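Local coordinates for calcium-regulated actin-bundling protein (Dictyostelium discoideum, PDB 4X3N) that binds and bundles actin filaments under calcium control and may contribute to the structure and reorganization of filopodia and pseudopodia during cell movement, at residues Glu192-Lys195 against Arg196-Ala199; Arg281-Glu284 against Glu285-Arg289. One frame throughout, in Å; residues are numbered along the deposited sequence.

Contacts 1 and 2 are both local, each joining successive turns of one helix: 192-199 on helix 181-211 and 281-289 on helix 273-290. Both rest on i to i+4 backbone bonds and on acid-base pairs four residues apart. Contact 1 lies nearer the surface, and its main ion pair runs from acid to arginine along the chain. Contact 2 is partly buried, and its two ion pairs use both orders, arginine to acid and acid to lysine. The two helices touch at several points, among them Asn194 OD1, 2.7 Å from Lys286 NZ, a probable hydrogen bond, and Val193 packs on the lysine chain. Helix 232-255 touches both contacts.

Contact 1: residues Glu192-Lys195 against Arg196-Ala199; sequences EVNK and RIRA
Glu192 and Arg196 form a salt bridge one helical turn apart. Arg196 NE gives its N-H to Glu192 OE2 at 2.5 Å, a very short distance. The bond is nearly straight, 171°, and OE2 lies in the guanidinium plane at its edge. A second bond from Arg196 NH2 to the same OE2 is weak, at 3.1 Å. The carboxylate and guanidinium planes are 71° apart, and a single oxygen, OE2, meets both donors. NE comes to it nearly along its C-O axis. Lys195 NZ sits over one face of the guanidinium. It is also 3.6 Å from Glu192 OE2, a long ion pair, so the single carboxylate probably offsets two neighbouring positive charges. With an alanine at Arg196, Glu192 OE2 would probably lose its close partner, keep the long pairing to Lys195, and leave the carboxylate freer to turn.

Residues 192-199 of helix 181-211 fall within the C-terminal F-actin-bundling family region, and the salt bridge is of the i to i+4 kind. On another side of the helix, Val193 CG1 meets Ile197 CD1 at 3.7 Å. With chi1 at 175°, Val193 turns CG1 away from its own backbone N and beside its carbonyl carbon, near the next turn. These two residues also pack on helix 232-255, at Leu241, Ala244 and Leu237. Backbone bonds hold the turns, among them Ile197 N to Val193 O at 2.8 Å. The Arg198 side chain leads away to Asp89 and the carbonyl of Phe86. Asn194 has Lys286 and Glu191 as its partners.

Contact 2: residues Arg281-Glu284 against Glu285-Arg289; sequences RDLE and EKKKR
Arg281 and Glu285 run alongside each other in the same direction, as an i to i+4 salt bridge on helix 273-290. Arg281 NH1 gives a nearly straight bond (169°) to Glu285 OE1 at 2.9 Å. The acceptor lies at the guanidinium edge, close to its plane. NH1 comes to the anti side of OE1, somewhat out of the carboxylate plane, and the two planes are 45° apart. Both chains bend at chi2, which keeps their ends alongside each other. Arg281 NE has a second acid, Glu62, and both side chains touch Tyr65 of helix 61-79.

Asp282 and Lys286 meet at a slant instead. The ammonium NZ reaches Asp282 OD2 at 3.2 Å in a weak bond, and its second partner is Asn194 of helix 181-211. The other carboxylate oxygen, OD1, is bonded to Tyr65 OH, so both oxygens of this buried acid have partners.

Leu283 packs on Ala244 and Glu245 of helix 232-255. Lys287, one turn on, sends its NZ to Glu245. Between the two side chains the touch is apolar: Lys287 CD lies 3.9 Å from Leu283 CG.

Contact 1: residues Glu192-Lys195 against Arg196-Ala199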
loop_
_atom_site.group_PDB
_atom_site.type_symbol
_atom_site.label_atom_id
_atom_site.label_comp_id
_atom_site.label_asym_id
_atom_site.label_seq_id
_atom_site.Cartn_x
_atom_site.Cartn_y
_atom_site.Cartn_z
ATOM N N GLU A 192 -1.535 13.110 -26.460
ATOM C CA GLU A 192 -2.099 14.444 -26.516
ATOM C C GLU A 192 -3.615 14.402 -26.940
ATOM O O GLU A 192 -4.391 15.204 -26.495
ATOM C CB GLU A 192 -1.228 15.287 -27.442
ATOM C CG GLU A 192 -1.808 16.628 -27.837
ATOM C CD GLU A 192 -1.959 17.582 -26.687
ATOM O OE1 GLU A 192 -1.210 17.425 -25.731
ATOM O OE2 GLU A 192 -2.846 18.462 -26.755
ATOM N N VAL A 193 -4.049 13.469 -27.777
ATOM C CA VAL A 193 -5.467 13.310 -27.976
ATOM C C VAL A 193 -6.164 12.981 -26.656
ATOM O O VAL A 193 -7.239 13.511 -26.383
ATOM C CB VAL A 193 -5.807 12.240 -29.012
ATOM C CG1 VAL A 193 -7.300 12.023 -29.105
ATOM C CG2 VAL A 193 -5.223 12.553 -30.378
ATOM N N ASN A 194 -5.600 12.074 -25.838
ATOM C CA ASN A 194 -6.205 11.803 -24.554
ATOM C C ASN A 194 -6.324 13.078 -23.732
ATOM O O ASN A 194 -7.374 13.360 -23.123
ATOM C CB ASN A 194 -5.434 10.776 -23.777
ATOM C CG ASN A 194 -5.579 9.402 -24.414
ATOM O OD1 ASN A 194 -6.593 9.117 -25.016
ATOM N ND2 ASN A 194 -4.560 8.592 -24.317
ATOM N N LYS A 195 -5.269 13.868 -23.730
ATOM C CA LYS A 195 -5.349 15.071 -22.941
ATOM C C LYS A 195 -6.488 15.962 -23.467
ATOM O O LYS A 195 -7.178 16.546 -22.703
ATOM C CB LYS A 195 -3.985 15.727 -22.971
ATOM C CG LYS A 195 -3.853 16.954 -22.111
ATOM C CD LYS A 195 -2.386 17.449 -21.977
ATOM C CE LYS A 195 -1.950 18.530 -22.994
ATOM N NZ LYS A 195 -2.870 19.676 -23.314
ATOM N N ARG A 196 -6.655 16.112 -24.767
ATOM C CA ARG A 196 -7.737 16.962 -25.294
ATOM C C ARG A 196 -9.138 16.364 -25.050
ATOM O O ARG A 196 -10.083 17.078 -24.827
ATOM C CB ARG A 196 -7.523 17.188 -26.756
ATOM C CG ARG A 196 -6.255 17.964 -27.133
ATOM C CD ARG A 196 -6.204 19.303 -26.367
ATOM N NE ARG A 196 -4.885 19.891 -26.513
ATOM C CZ ARG A 196 -4.587 21.204 -26.582
ATOM N NH1 ARG A 196 -5.516 22.156 -26.479
ATOM N NH2 ARG A 196 -3.314 21.565 -26.745
ATOM N N ILE A 197 -9.233 15.039 -25.050
ATOM C CA ILE A 197 -10.459 14.354 -24.723
ATOM C C ILE A 197 -10.840 14.641 -23.298
ATOM O O ILE A 197 -12.010 14.967 -23.011
ATOM C CB ILE A 197 -10.295 12.828 -24.883
ATOM C CG1 ILE A 197 -10.328 12.432 -26.356
ATOM C CG2 ILE A 197 -11.398 12.146 -24.097
ATOM C CD1 ILE A 197 -9.846 11.008 -26.647
ATOM N N ARG A 198 -9.882 14.530 -22.366
ATOM C CA ARG A 198 -10.174 14.896 -20.934
ATOM C C ARG A 198 -10.650 16.342 -20.834
ATOM O O ARG A 198 -11.615 16.602 -20.201
ATOM C CB ARG A 198 -8.966 14.672 -20.021
ATOM C CG ARG A 198 -9.025 15.297 -18.603
ATOM C CD ARG A 198 -7.872 14.836 -17.696
ATOM N NE ARG A 198 -7.706 13.394 -17.781
ATOM C CZ ARG A 198 -6.766 12.681 -17.154
ATOM N NH1 ARG A 198 -5.869 13.264 -16.380
ATOM N NH2 ARG A 198 -6.739 11.365 -17.294
ATOM N N ALA A 199 -9.908 17.277 -21.405
ATOM C CA ALA A 199 -10.293 18.682 -21.379
ATOM C C ALA A 199 -11.741 18.850 -21.900
ATOM O O ALA A 199 -12.562 19.490 -21.247
ATOM C CB ALA A 199 -9.341 19.494 -22.250
#

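Contact 2: residues Arg281-Glu284 against Glu285-Arg289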
loop_
_atom_site.group_PDB
_atom_site.type_symbol
_atom_site.label_atom_id
_atom_site.label_comp_id
_atom_site.label_asym_id
_atom_site.label_seq_id
_atom_site.Cartn_x
_atom_site.Cartn_y
_atom_site.Cartn_z
ATOM N N ARG A 281 -4.654 0.949 -34.344
ATOM C CA ARG A 281 -5.874 0.595 -33.634
ATOM C C ARG A 281 -6.454 1.679 -32.741
ATOM O O ARG A 281 -7.677 1.907 -32.670
ATOM C CB ARG A 281 -5.596 -0.638 -32.768
ATOM C CG ARG A 281 -6.826 -1.235 -32.141
ATOM C CD ARG A 281 -7.744 -1.797 -33.220
ATOM N NE ARG A 281 -8.917 -2.400 -32.615
ATOM C CZ ARG A 281 -9.958 -1.719 -32.121
ATOM N NH1 ARG A 281 -9.987 -0.396 -32.163
ATOM N NH2 ARG A 281 -10.988 -2.382 -31.555
ATOM N N ASP A 282 -5.565 2.329 -32.018
ATOM C CA ASP A 282 -5.967 3.307 -31.015
ATOM C C ASP A 282 -6.485 4.579 -31.697
ATOM O O ASP A 282 -7.547 5.115 -31.355
ATOM C CB ASP A 282 -4.754 3.555 -30.159
ATOM C CG ASP A 282 -5.084 4.270 -28.901
ATOM O OD1 ASP A 282 -5.946 3.741 -28.178
ATOM O OD2 ASP A 282 -4.453 5.308 -28.616
ATOM N N LEU A 283 -5.750 5.024 -32.712
ATOM C CA LEU A 283 -6.207 6.104 -33.594
ATOM C C LEU A 283 -7.557 5.806 -34.148
ATOM O O LEU A 283 -8.434 6.642 -34.109
ATOM C CB LEU A 283 -5.279 6.279 -34.761
ATOM C CG LEU A 283 -5.625 7.370 -35.766
ATOM C CD1 LEU A 283 -5.452 8.771 -35.137
ATOM C CD2 LEU A 283 -4.731 7.183 -37.011
ATOM N N GLU A 284 -7.722 4.600 -34.670
ATOM C CA GLU A 284 -9.027 4.182 -35.201
ATOM C C GLU A 284 -10.152 4.369 -34.162
ATOM O O GLU A 284 -11.177 4.988 -34.445
ATOM C CB GLU A 284 -8.874 2.716 -35.664
ATOM C CG GLU A 284 -10.132 1.975 -36.093
ATOM C CD GLU A 284 -9.900 0.438 -36.259
ATOM O OE1 GLU A 284 -10.861 -0.329 -36.087
ATOM O OE2 GLU A 284 -8.770 -0.029 -36.550
ATOM N N GLU A 285 -9.947 3.839 -32.958
ATOM C CA GLU A 285 -10.894 3.952 -31.840
ATOM C C GLU A 285 -11.196 5.418 -31.537
ATOM O O GLU A 285 -12.351 5.869 -31.470
ATOM C CB GLU A 285 -10.289 3.278 -30.586
ATOM C CG GLU A 285 -11.269 2.961 -29.457
ATOM C CD GLU A 285 -12.328 1.990 -29.890
ATOM O OE1 GLU A 285 -12.055 1.241 -30.846
ATOM O OE2 GLU A 285 -13.433 1.990 -29.302
ATOM N N LYS A 286 -10.138 6.192 -31.435
ATOM C CA LYS A 286 -10.322 7.593 -31.143
ATOM C C LYS A 286 -11.157 8.271 -32.189
ATOM O O LYS A 286 -12.035 9.075 -31.826
ATOM C CB LYS A 286 -8.965 8.286 -30.929
ATOM C CG LYS A 286 -8.368 7.999 -29.544
ATOM C CD LYS A 286 -6.859 8.009 -29.576
ATOM C CE LYS A 286 -6.264 8.395 -28.200
ATOM N NZ LYS A 286 -6.427 7.389 -27.110
ATOM N N LYS A 287 -10.883 8.011 -33.474
ATOM C CA LYS A 287 -11.569 8.769 -34.572
ATOM C C LYS A 287 -13.021 8.425 -34.590
ATOM O O LYS A 287 -13.892 9.270 -34.754
ATOM C CB LYS A 287 -10.963 8.453 -35.942
ATOM C CG LYS A 287 -9.678 9.185 -36.164
ATOM C CD LYS A 287 -8.923 8.725 -37.404
ATOM C CE LYS A 287 -9.557 9.214 -38.696
ATOM N NZ LYS A 287 -8.793 8.630 -39.852
ATOM N N LYS A 288 -13.276 7.149 -34.392
ATOM C CA LYS A 288 -14.639 6.633 -34.335
ATOM C C LYS A 288 -15.432 7.415 -33.286
ATOM O O LYS A 288 -16.535 7.878 -33.567
ATOM C CB LYS A 288 -14.533 5.134 -34.107
ATOM C CG LYS A 288 -15.588 4.332 -33.378
ATOM C CD LYS A 288 -15.418 2.888 -33.882
ATOM C CE LYS A 288 -15.469 1.840 -32.789
ATOM N NZ LYS A 288 -16.888 1.437 -32.589
ATOM N N ARG A 289 -14.830 7.650 -32.125
ATOM C CA ARG A 289 -15.544 8.180 -30.958
ATOM C C ARG A 289 -15.576 9.717 -30.941
ATOM O O ARG A 289 -16.544 10.296 -30.543
ATOM C CB ARG A 289 -14.931 7.528 -29.701
ATOM C CG ARG A 289 -15.304 8.110 -28.345
ATOM C CD ARG A 289 -16.401 7.328 -27.640
ATOM N NE ARG A 289 -16.735 7.900 -26.317
ATOM C CZ ARG A 289 -17.470 9.004 -26.089
ATOM N NH1 ARG A 289 -17.990 9.713 -27.097
ATOM N NH2 ARG A 289 -17.702 9.403 -24.826
#